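Local coordinates for protein pyridoxal 5'-phosphate synthase subunit PdxT (Thermus thermophilus, PDB 2YWD) that probably hydrolyses glutamine to glutamate and ammonia, the ammonia being channelled to the partner subunit PdxS for the synthesis of pyridoxal 5'-phosphate, at residues A[40-45]-A[183-188]; A[100-105]-A[161-166]; A[132-137]-A[173-178]. All blocks are in the same frame, centred on the assembly; numbering follows the deposited sequence.

Contact 1 (A[40-45]-A[183-188])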
loop_
_atom_site.group_PDB
_atom_site.type_symbol
_atom_site.label_atom_id
_atom_site.label_comp_id
_atom_site.label_asym_id
_atom_site.label_seq_id
_atom_site.Cartn_x
_atom_site.Cartn_y
_atom_site.Cartn_z
ATOM N N LEU A 40 12.044 6.177 -10.681
ATOM C CA LEU A 40 11.200 6.349 -9.503
ATOM C C LEU A 40 11.925 6.062 -8.194
ATOM O O LEU A 40 12.793 5.192 -8.125
ATOM C CB LEU A 40 9.967 5.439 -9.580
ATOM C CG LEU A 40 8.910 5.676 -10.660
ATOM C CD1 LEU A 40 7.814 4.627 -10.506
ATOM C CD2 LEU A 40 8.325 7.086 -10.536
ATOM N N LYS A 41 11.566 6.812 -7.158
ATOM C CA LYS A 41 12.128 6.614 -5.827
ATOM C C LYS A 41 11.027 6.009 -4.961
ATOM O O LYS A 41 11.297 5.374 -3.943
ATOM C CB LYS A 41 12.565 7.939 -5.203
ATOM C CG LYS A 41 13.762 8.597 -5.865
ATOM C CD LYS A 41 14.098 9.907 -5.168
ATOM C CE LYS A 41 15.284 10.600 -5.825
ATOM N NZ LYS A 41 15.614 11.886 -5.145
ATOM N N ALA A 42 9.780 6.215 -5.378
ATOM C CA ALA A 42 8.633 5.711 -4.631
ATOM C C ALA A 42 7.508 5.259 -5.549
ATOM O O ALA A 42 7.258 5.866 -6.591
ATOM C CB ALA A 42 8.117 6.791 -3.681
ATOM N N LEU A 43 6.830 4.190 -5.146
ATOM C CA LEU A 43 5.715 3.652 -5.909
ATOM C C LEU A 43 4.557 3.320 -4.975
ATOM O O LEU A 43 4.738 2.636 -3.972
ATOM C CB LEU A 43 6.131 2.379 -6.652
ATOM C CG LEU A 43 5.005 1.652 -7.393
ATOM C CD1 LEU A 43 4.536 2.496 -8.569
ATOM C CD2 LEU A 43 5.502 0.293 -7.886
ATOM N N ILE A 44 3.372 3.821 -5.303
ATOM C CA ILE A 44 2.190 3.536 -4.503
ATOM C C ILE A 44 1.337 2.523 -5.252
ATOM O O ILE A 44 1.090 2.682 -6.444
ATOM C CB ILE A 44 1.331 4.795 -4.277
ATOM C CG1 ILE A 44 2.109 5.818 -3.444
ATOM C CG2 ILE A 44 0.019 4.411 -3.584
ATOM C CD1 ILE A 44 1.356 7.117 -3.213
ATOM N N VAL A 45 0.918 1.473 -4.556
ATOM C CA VAL A 45 0.054 0.455 -5.140
ATOM C C VAL A 45 -1.282 0.779 -4.477
ATOM O O VAL A 45 -1.453 0.589 -3.271
ATOM C CB VAL A 45 0.541 -0.964 -4.780
ATOM C CG1 VAL A 45 -0.346 -2.006 -5.447
ATOM C CG2 VAL A 45 1.987 -1.139 -5.242
ATOM N N ARG A 183 3.044 12.192 2.827
ATOM C CA ARG A 183 4.314 12.890 3.037
ATOM C C ARG A 183 5.248 12.009 3.867
ATOM O O ARG A 183 6.451 11.938 3.604
ATOM C CB ARG A 183 4.082 14.237 3.741
ATOM C CG ARG A 183 5.372 14.969 4.140
ATOM C CD ARG A 183 6.270 15.243 2.936
ATOM N NE ARG A 183 5.769 16.327 2.095
ATOM C CZ ARG A 183 6.260 16.630 0.896
ATOM N NH1 ARG A 183 7.262 15.923 0.390
ATOM N NH2 ARG A 183 5.765 17.652 0.212
ATOM N N TYR A 184 4.690 11.336 4.871
ATOM C CA TYR A 184 5.471 10.438 5.721
ATOM C C TYR A 184 6.158 9.408 4.821
ATOM O O TYR A 184 7.341 9.096 4.992
ATOM C CB TYR A 184 4.547 9.728 6.716
ATOM C CG TYR A 184 5.217 8.646 7.535
ATOM C CD1 TYR A 184 6.015 8.965 8.634
ATOM C CD2 TYR A 184 5.069 7.303 7.196
ATOM C CE1 TYR A 184 6.651 7.965 9.378
ATOM C CE2 TYR A 184 5.699 6.301 7.926
ATOM C CZ TYR A 184 6.488 6.637 9.016
ATOM O OH TYR A 184 7.114 5.645 9.740
ATOM N N PHE A 185 5.404 8.886 3.856
ATOM C CA PHE A 185 5.930 7.901 2.916
ATOM C C PHE A 185 7.029 8.489 2.030
ATOM O O PHE A 185 8.085 7.875 1.845
ATOM C CB PHE A 185 4.798 7.343 2.038
ATOM C CG PHE A 185 5.281 6.462 0.913
ATOM C CD1 PHE A 185 6.091 5.359 1.171
ATOM C CD2 PHE A 185 4.937 6.746 -0.406
ATOM C CE1 PHE A 185 6.556 4.550 0.130
ATOM C CE2 PHE A 185 5.396 5.943 -1.457
ATOM C CZ PHE A 185 6.206 4.843 -1.185
ATOM N N LEU A 186 6.792 9.676 1.483
ATOM C CA LEU A 186 7.789 10.301 0.621
ATOM C C LEU A 186 9.077 10.585 1.388
ATOM O O LEU A 186 10.174 10.468 0.840
ATOM C CB LEU A 186 7.244 11.597 0.019
ATOM C CG LEU A 186 6.017 11.439 -0.880
ATOM C CD1 LEU A 186 5.764 12.752 -1.611
ATOM C CD2 LEU A 186 6.243 10.309 -1.881
ATOM N N GLU A 187 8.941 10.958 2.654
ATOM C CA GLU A 187 10.106 11.244 3.483
ATOM C C GLU A 187 10.952 9.986 3.667
ATOM O O GLU A 187 12.175 10.033 3.550
ATOM C CB GLU A 187 9.668 11.788 4.848
ATOM C CG GLU A 187 9.087 13.202 4.802
ATOM C CD GLU A 187 10.155 14.284 4.700
ATOM O OE1 GLU A 187 10.871 14.507 5.700
ATOM O OE2 GLU A 187 10.282 14.911 3.621
ATOM N N LEU A 188 10.306 8.856 3.942
ATOM C CA LEU A 188 11.052 7.619 4.133
ATOM C C LEU A 188 11.634 7.112 2.809
ATOM O O LEU A 188 12.605 6.351 2.799
ATOM C CB LEU A 188 10.162 6.553 4.792
ATOM C CG LEU A 188 9.058 5.828 4.015
ATOM C CD1 LEU A 188 9.666 4.743 3.132
ATOM C CD2 LEU A 188 8.090 5.194 5.005
#

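Contact 2 (A[100-105]-A[161-166])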
loop_
_atom_site.group_PDB
_atom_site.type_symbol
_atom_site.label_atom_id
_atom_site.label_comp_id
_atom_site.label_asym_id
_atom_site.label_seq_id
_atom_site.Cartn_x
_atom_site.Cartn_y
_atom_site.Cartn_z
ATOM N N LEU A 100 3.436 -9.537 -4.924
ATOM C CA LEU A 100 4.859 -9.253 -4.749
ATOM C C LEU A 100 5.387 -10.090 -3.586
ATOM O O LEU A 100 6.410 -10.761 -3.710
ATOM C CB LEU A 100 5.087 -7.762 -4.462
ATOM C CG LEU A 100 6.541 -7.364 -4.182
ATOM C CD1 LEU A 100 7.422 -7.736 -5.376
ATOM C CD2 LEU A 100 6.617 -5.866 -3.908
ATOM N N GLY A 101 4.687 -10.024 -2.454
ATOM C CA GLY A 101 5.056 -10.808 -1.289
ATOM C C GLY A 101 6.333 -10.462 -0.544
ATOM O O GLY A 101 6.949 -11.343 0.053
ATOM N N VAL A 102 6.731 -9.195 -0.553
ATOM C CA VAL A 102 7.952 -8.792 0.138
ATOM C C VAL A 102 7.708 -8.498 1.620
ATOM O O VAL A 102 8.603 -8.661 2.451
ATOM C CB VAL A 102 8.584 -7.542 -0.533
ATOM C CG1 VAL A 102 7.641 -6.355 -0.432
ATOM C CG2 VAL A 102 9.922 -7.220 0.116
ATOM N N LEU A 103 6.494 -8.070 1.952
ATOM C CA LEU A 103 6.152 -7.752 3.335
ATOM C C LEU A 103 5.906 -9.019 4.156
ATOM O O LEU A 103 5.065 -9.845 3.799
ATOM C CB LEU A 103 4.904 -6.866 3.367
ATOM C CG LEU A 103 4.359 -6.479 4.742
ATOM C CD1 LEU A 103 5.359 -5.583 5.453
ATOM C CD2 LEU A 103 3.020 -5.769 4.579
ATOM N N GLU A 104 6.647 -9.173 5.252
ATOM C CA GLU A 104 6.492 -10.339 6.120
ATOM C C GLU A 104 5.198 -10.219 6.905
ATOM O O GLU A 104 5.195 -9.792 8.058
ATOM C CB GLU A 104 7.665 -10.449 7.096
ATOM C CG GLU A 104 8.989 -10.844 6.463
ATOM C CD GLU A 104 8.947 -12.211 5.805
ATOM O OE1 GLU A 104 8.280 -13.121 6.344
ATOM O OE2 GLU A 104 9.599 -12.379 4.754
ATOM N N ALA A 105 4.095 -10.600 6.277
ATOM C CA ALA A 105 2.803 -10.518 6.930
ATOM C C ALA A 105 1.807 -11.494 6.327
ATOM O O ALA A 105 1.943 -11.902 5.178
ATOM C CB ALA A 105 2.262 -9.098 6.819
ATOM N N VAL A 161 1.425 -0.693 8.882
ATOM C CA VAL A 161 2.674 -1.346 9.238
ATOM C C VAL A 161 3.808 -0.947 8.309
ATOM O O VAL A 161 3.581 -0.554 7.166
ATOM C CB VAL A 161 2.529 -2.881 9.208
ATOM C CG1 VAL A 161 1.415 -3.318 10.149
ATOM C CG2 VAL A 161 2.240 -3.349 7.787
ATOM N N ARG A 162 5.031 -1.062 8.809
ATOM C CA ARG A 162 6.208 -0.704 8.032
ATOM C C ARG A 162 7.332 -1.723 8.179
ATOM O O ARG A 162 7.578 -2.247 9.264
ATOM C CB ARG A 162 6.713 0.679 8.455
ATOM C CG ARG A 162 8.033 1.085 7.810
ATOM C CD ARG A 162 8.472 2.483 8.228
ATOM N NE ARG A 162 9.780 2.819 7.667
ATOM C CZ ARG A 162 10.390 3.994 7.807
ATOM N NH1 ARG A 162 9.819 4.976 8.494
ATOM N NH2 ARG A 162 11.583 4.187 7.259
ATOM N N GLN A 163 7.994 -2.003 7.065
ATOM C CA GLN A 163 9.119 -2.920 7.029
ATOM C C GLN A 163 10.142 -2.257 6.124
ATOM O O GLN A 163 10.074 -2.386 4.902
ATOM C CB GLN A 163 8.700 -4.266 6.443
ATOM C CG GLN A 163 9.852 -5.228 6.230
ATOM C CD GLN A 163 9.419 -6.495 5.521
ATOM O OE1 GLN A 163 8.702 -7.324 6.083
ATOM N NE2 GLN A 163 9.846 -6.648 4.273
ATOM N N GLY A 164 11.080 -1.532 6.726
ATOM C CA GLY A 164 12.087 -0.847 5.936
ATOM C C GLY A 164 11.435 0.236 5.098
ATOM O O GLY A 164 10.780 1.130 5.635
ATOM N N LYS A 165 11.593 0.152 3.782
ATOM C CA LYS A 165 11.003 1.141 2.890
ATOM C C LYS A 165 9.676 0.682 2.296
ATOM O O LYS A 165 9.228 1.202 1.276
ATOM C CB LYS A 165 11.994 1.502 1.782
ATOM C CG LYS A 165 13.125 2.393 2.275
ATOM C CD LYS A 165 14.090 2.749 1.160
ATOM C CE LYS A 165 15.050 3.853 1.594
ATOM N NZ LYS A 165 15.797 3.498 2.831
ATOM N N VAL A 166 9.054 -0.296 2.950
ATOM C CA VAL A 166 7.762 -0.831 2.520
ATOM C C VAL A 166 6.726 -0.443 3.570
ATOM O O VAL A 166 6.863 -0.781 4.747
ATOM C CB VAL A 166 7.792 -2.369 2.403
ATOM C CG1 VAL A 166 6.411 -2.892 2.011
ATOM C CG2 VAL A 166 8.815 -2.790 1.365
#

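Contact 3 (A[132-137]-A[173-178])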
loop_
_atom_site.group_PDB
_atom_site.type_symbol
_atom_site.label_atom_id
_atom_site.label_comp_id
_atom_site.label_asym_id
_atom_site.label_seq_id
_atom_site.Cartn_x
_atom_site.Cartn_y
_atom_site.Cartn_z
ATOM N N HIS A 132 -7.472 10.286 10.124
ATOM C CA HIS A 132 -8.792 9.726 9.844
ATOM C C HIS A 132 -8.693 8.510 8.928
ATOM O O HIS A 132 -8.331 8.633 7.758
ATOM C CB HIS A 132 -9.685 10.786 9.193
ATOM C CG HIS A 132 -11.109 10.356 9.031
ATOM N ND1 HIS A 132 -11.924 10.062 10.103
ATOM C CD2 HIS A 132 -11.860 10.159 7.922
ATOM C CE1 HIS A 132 -13.116 9.703 9.661
ATOM N NE2 HIS A 132 -13.104 9.754 8.342
ATOM N N GLY A 133 -9.032 7.340 9.464
ATOM C CA GLY A 133 -8.960 6.113 8.689
ATOM C C GLY A 133 -10.256 5.712 8.006
ATOM O O GLY A 133 -11.283 5.530 8.658
ATOM N N VAL A 134 -10.199 5.574 6.684
ATOM C CA VAL A 134 -11.355 5.180 5.888
ATOM C C VAL A 134 -11.183 3.726 5.465
ATOM O O VAL A 134 -10.254 3.388 4.729
ATOM C CB VAL A 134 -11.496 6.077 4.636
ATOM C CG1 VAL A 134 -12.664 5.596 3.773
ATOM C CG2 VAL A 134 -11.722 7.533 5.062
ATOM N N PHE A 135 -12.085 2.871 5.946
ATOM C CA PHE A 135 -12.051 1.437 5.664
ATOM C C PHE A 135 -13.205 0.984 4.755
ATOM O O PHE A 135 -14.369 1.295 5.010
ATOM C CB PHE A 135 -12.120 0.651 6.982
ATOM C CG PHE A 135 -10.965 0.907 7.920
ATOM C CD1 PHE A 135 -9.919 -0.010 8.025
ATOM C CD2 PHE A 135 -10.940 2.047 8.724
ATOM C CE1 PHE A 135 -8.868 0.201 8.922
ATOM C CE2 PHE A 135 -9.892 2.270 9.623
ATOM C CZ PHE A 135 -8.853 1.342 9.723
ATOM N N ILE A 136 -12.871 0.244 3.700
ATOM C CA ILE A 136 -13.870 -0.273 2.759
ATOM C C ILE A 136 -13.519 -1.725 2.418
ATOM O O ILE A 136 -12.522 -1.981 1.747
ATOM C CB ILE A 136 -13.892 0.577 1.466
ATOM C CG1 ILE A 136 -14.294 2.019 1.809
ATOM C CG2 ILE A 136 -14.862 -0.022 0.458
ATOM C CD1 ILE A 136 -14.226 2.984 0.636
ATOM N N ARG A 137 -14.338 -2.671 2.879
ATOM C CA ARG A 137 -14.079 -4.097 2.648
ATOM C C ARG A 137 -12.630 -4.367 3.052
ATOM O O ARG A 137 -11.934 -5.179 2.448
ATOM C CB ARG A 137 -14.277 -4.452 1.169
ATOM C CG ARG A 137 -15.716 -4.346 0.678
ATOM C CD ARG A 137 -15.860 -4.946 -0.715
ATOM N NE ARG A 137 -14.961 -4.305 -1.668
ATOM C CZ ARG A 137 -15.195 -3.131 -2.248
ATOM N NH1 ARG A 137 -16.312 -2.465 -1.985
ATOM N NH2 ARG A 137 -14.301 -2.616 -3.080
ATOM N N PRO A 173 -5.838 6.304 2.965
ATOM C CA PRO A 173 -5.490 7.689 3.296
ATOM C C PRO A 173 -5.836 8.635 2.150
ATOM O O PRO A 173 -6.081 9.824 2.366
ATOM C CB PRO A 173 -3.986 7.616 3.550
ATOM C CG PRO A 173 -3.548 6.506 2.636
ATOM C CD PRO A 173 -4.631 5.467 2.852
ATOM N N GLU A 174 -5.864 8.097 0.931
ATOM C CA GLU A 174 -6.172 8.894 -0.254
ATOM C C GLU A 174 -7.653 9.254 -0.328
ATOM O O GLU A 174 -8.066 10.029 -1.195
ATOM C CB GLU A 174 -5.760 8.153 -1.535
ATOM C CG GLU A 174 -6.720 7.045 -1.973
ATOM C CD GLU A 174 -6.585 5.759 -1.177
ATOM O OE1 GLU A 174 -5.872 5.748 -0.148
ATOM O OE2 GLU A 174 -7.201 4.749 -1.587
ATOM N N LEU A 175 -8.457 8.689 0.567
ATOM C CA LEU A 175 -9.882 8.999 0.576
ATOM C C LEU A 175 -10.193 10.106 1.572
ATOM O O LEU A 175 -11.348 10.315 1.958
ATOM C CB LEU A 175 -10.715 7.748 0.871
ATOM C CG LEU A 175 -10.741 6.758 -0.300
ATOM C CD1 LEU A 175 -11.698 5.616 0.004
ATOM C CD2 LEU A 175 -11.177 7.486 -1.575
ATOM N N THR A 176 -9.142 10.809 1.982
ATOM C CA THR A 176 -9.252 11.944 2.890
ATOM C C THR A 176 -8.455 13.037 2.189
ATOM O O THR A 176 -7.771 12.768 1.201
ATOM C CB THR A 176 -8.584 11.682 4.262
ATOM O OG1 THR A 176 -7.157 11.711 4.114
ATOM C CG2 THR A 176 -9.005 10.328 4.820
ATOM N N GLU A 177 -8.534 14.264 2.688
ATOM C CA GLU A 177 -7.774 15.347 2.080
ATOM C C GLU A 177 -6.492 15.610 2.868
ATOM O O GLU A 177 -5.761 16.557 2.585
ATOM C CB GLU A 177 -8.627 16.615 2.001
ATOM C CG GLU A 177 -9.846 16.458 1.106
ATOM C CD GLU A 177 -10.409 17.786 0.656
ATOM O OE1 GLU A 177 -9.653 18.570 0.043
ATOM O OE2 GLU A 177 -11.604 18.048 0.910
ATOM N N ASP A 178 -6.228 14.748 3.846
ATOM C CA ASP A 178 -5.045 14.844 4.701
ATOM C C ASP A 178 -3.876 14.155 3.986
ATOM O O ASP A 178 -3.890 12.942 3.804
ATOM C CB ASP A 178 -5.329 14.140 6.032
ATOM C CG ASP A 178 -4.244 14.369 7.066
ATOM O OD1 ASP A 178 -3.098 14.680 6.682
ATOM O OD2 ASP A 178 -4.540 14.219 8.270
HETATM O O HOH W 1 -6.878 12.929 8.999
#

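Contact 1 (A[40-45]-A[183-188])
Phe185 of helix 180-189 brings the end of its ring, CE2 and CZ, to Ala42 and Ile44 of strand 42-45. From CB the side chain leaves the helix with CG anti to the backbone N (chi1 172°), which carries the ring away from the helix and toward the strand. CE2 of Phe185 comes to 3.6 Å from CB of Ala42, the tightest approach of the contact, and lies 3.8 Å from CG1 of Ile44. Its neighbour CZ meets the same Ala42 methyl and passes 3.8 Å from the backbone O of Leu43, so the end of the ring spans three successive strand residues. All three partners meet the ring obliquely. Leu186 adds a looser touch, its CD2 4.4 Å from CB of Ala42. With only a methyl at Ala42, the ring can come close to the strand backbone. The axes of the short strand and helix segments approach to 9.4 Å at 142°. All five touching residues are buried, and the side chains that meet are apolar. This is helix-on-sheet packing in the class I glutamine amidotransferase fold: strand 42-45 runs between strands 5-8 and 76-80 of the large mixed sheet, Phe185 also meets the ring of Phe78 and touches Ala76 on strand 76-80, and Ile44 packs against His17 and Leu21 of helix 14-22.

Contact 2 (A[100-105]-A[161-166])
Strand 103-105 and strand 161-163 belong to different sheets and their short axes pass 7.9 Å apart at 130°, with Leu103 and Gln163 nearest by CA, so side chains rather than strand pairing join them. Gln163 reaches across with an extended chain, CG anti to its own N (chi1 174°), and its amide clasps the backbone on both flanks of Leu103. NE2 of Gln163 donates to O of Val102 at 3.0 Å; this carbonyl is approached from above its plane, while the acceptor lies close to the amide plane. OE1 of Gln163 accepts from N of Glu104 at 2.9 Å, nearly straight at 173°. Two bonds, one given and one received, thus fix the rotation of the amide. OE1 also rests beside CB of Glu104, and the carboxylate and amide planes are nearly parallel. Beside the amide, CD1 of Leu103 lies against CB of Gln163 at 3.7 Å, and CD2 of Leu103 meets CG2 of Val161 at 4.1 Å. Val102 and Val166 meet tip to tip, CG1 to CG2. From Gln163 the chain turns back through a type II' turn to Val166. A leucine in place of Gln163 would probably leave O of Val102 and N of Glu104 without these mates and the loop before strand 103-108 less firmly tied. The contact therefore combines a polar clasp, in which a side-chain amide stands in for a backbone partner, with an apolar layer joining the small three-stranded sheet to the large one, away from the glutaminase site.

Contact 3 (A[132-137]-A[173-178])
Leu175 lies across Val134 and Ile136, its side chain at about a right angle to both. Its CD1 does most of the touching: it meets CD1 of Ile136 at 3.7 Å and CG1 of Val134 at 3.9 Å, while CB of Leu175 rests on the same Val134 methyl. The two strand residues thus present neighbouring methyls to one leucine branch. Val134 and Thr176 run alongside in opposite directions, CG2 of Val134 to CG2 of Thr176 at 3.9 Å. The Thr176 methyl also sits 3.5 Å from the backbone O of His132 and comes to the edge of the His132 ring, near its plane. At Thr176 OG1 sits between the backbone N and the carbonyl carbon (chi1 73°), which turns the methyl to the strand and OG1 back into its own loop, where it donates to O of Pro173 at 2.8 Å and accepts from N of Asp178, forming an ST turn. O of Pro173 takes a second bond from N of Thr176, so both the hydroxyl and the backbone brace the loop. At the far end a water joins the segments, accepting from N of His132 and donating to OD2 of Asp178. The loop carries Glu174, the predicted charge-relay residue, which bonds to ND1 of His172, and the strand ends at Ile136, which with the following Arg137 is predicted to bind glutamine. This surface contact thus lays the loop between strand 166-169 and helix 180-189 against strand 129-136, which pairs with strand 118-125; Leu175 and Glu174 also touch helix 14-22, and Pro173 packs on Leu181 and His182 of helix 180-189.

How the contacts relate
Contact 1 is core, contact 2 partly buried and contact 3 on the surface, and the chemistry follows: an aromatic ring among apolar groups, then an amide clasp beside an apolar layer, then methyl packing with a bridging water. Contacts 1 and 2 reach the same large sheet and touch through Tyr184 and Arg162, joined by a probable hydrogen bond. Contacts 1 and 3 share no touch, although the loop of contact 3 leads into the helix that contact 1 packs on the sheet; their centres are about 17 Å apart. Contacts 2 and 3 lie on opposite sides of the chain's centre, and contact 3 alone includes residues of the predicted glutaminase site.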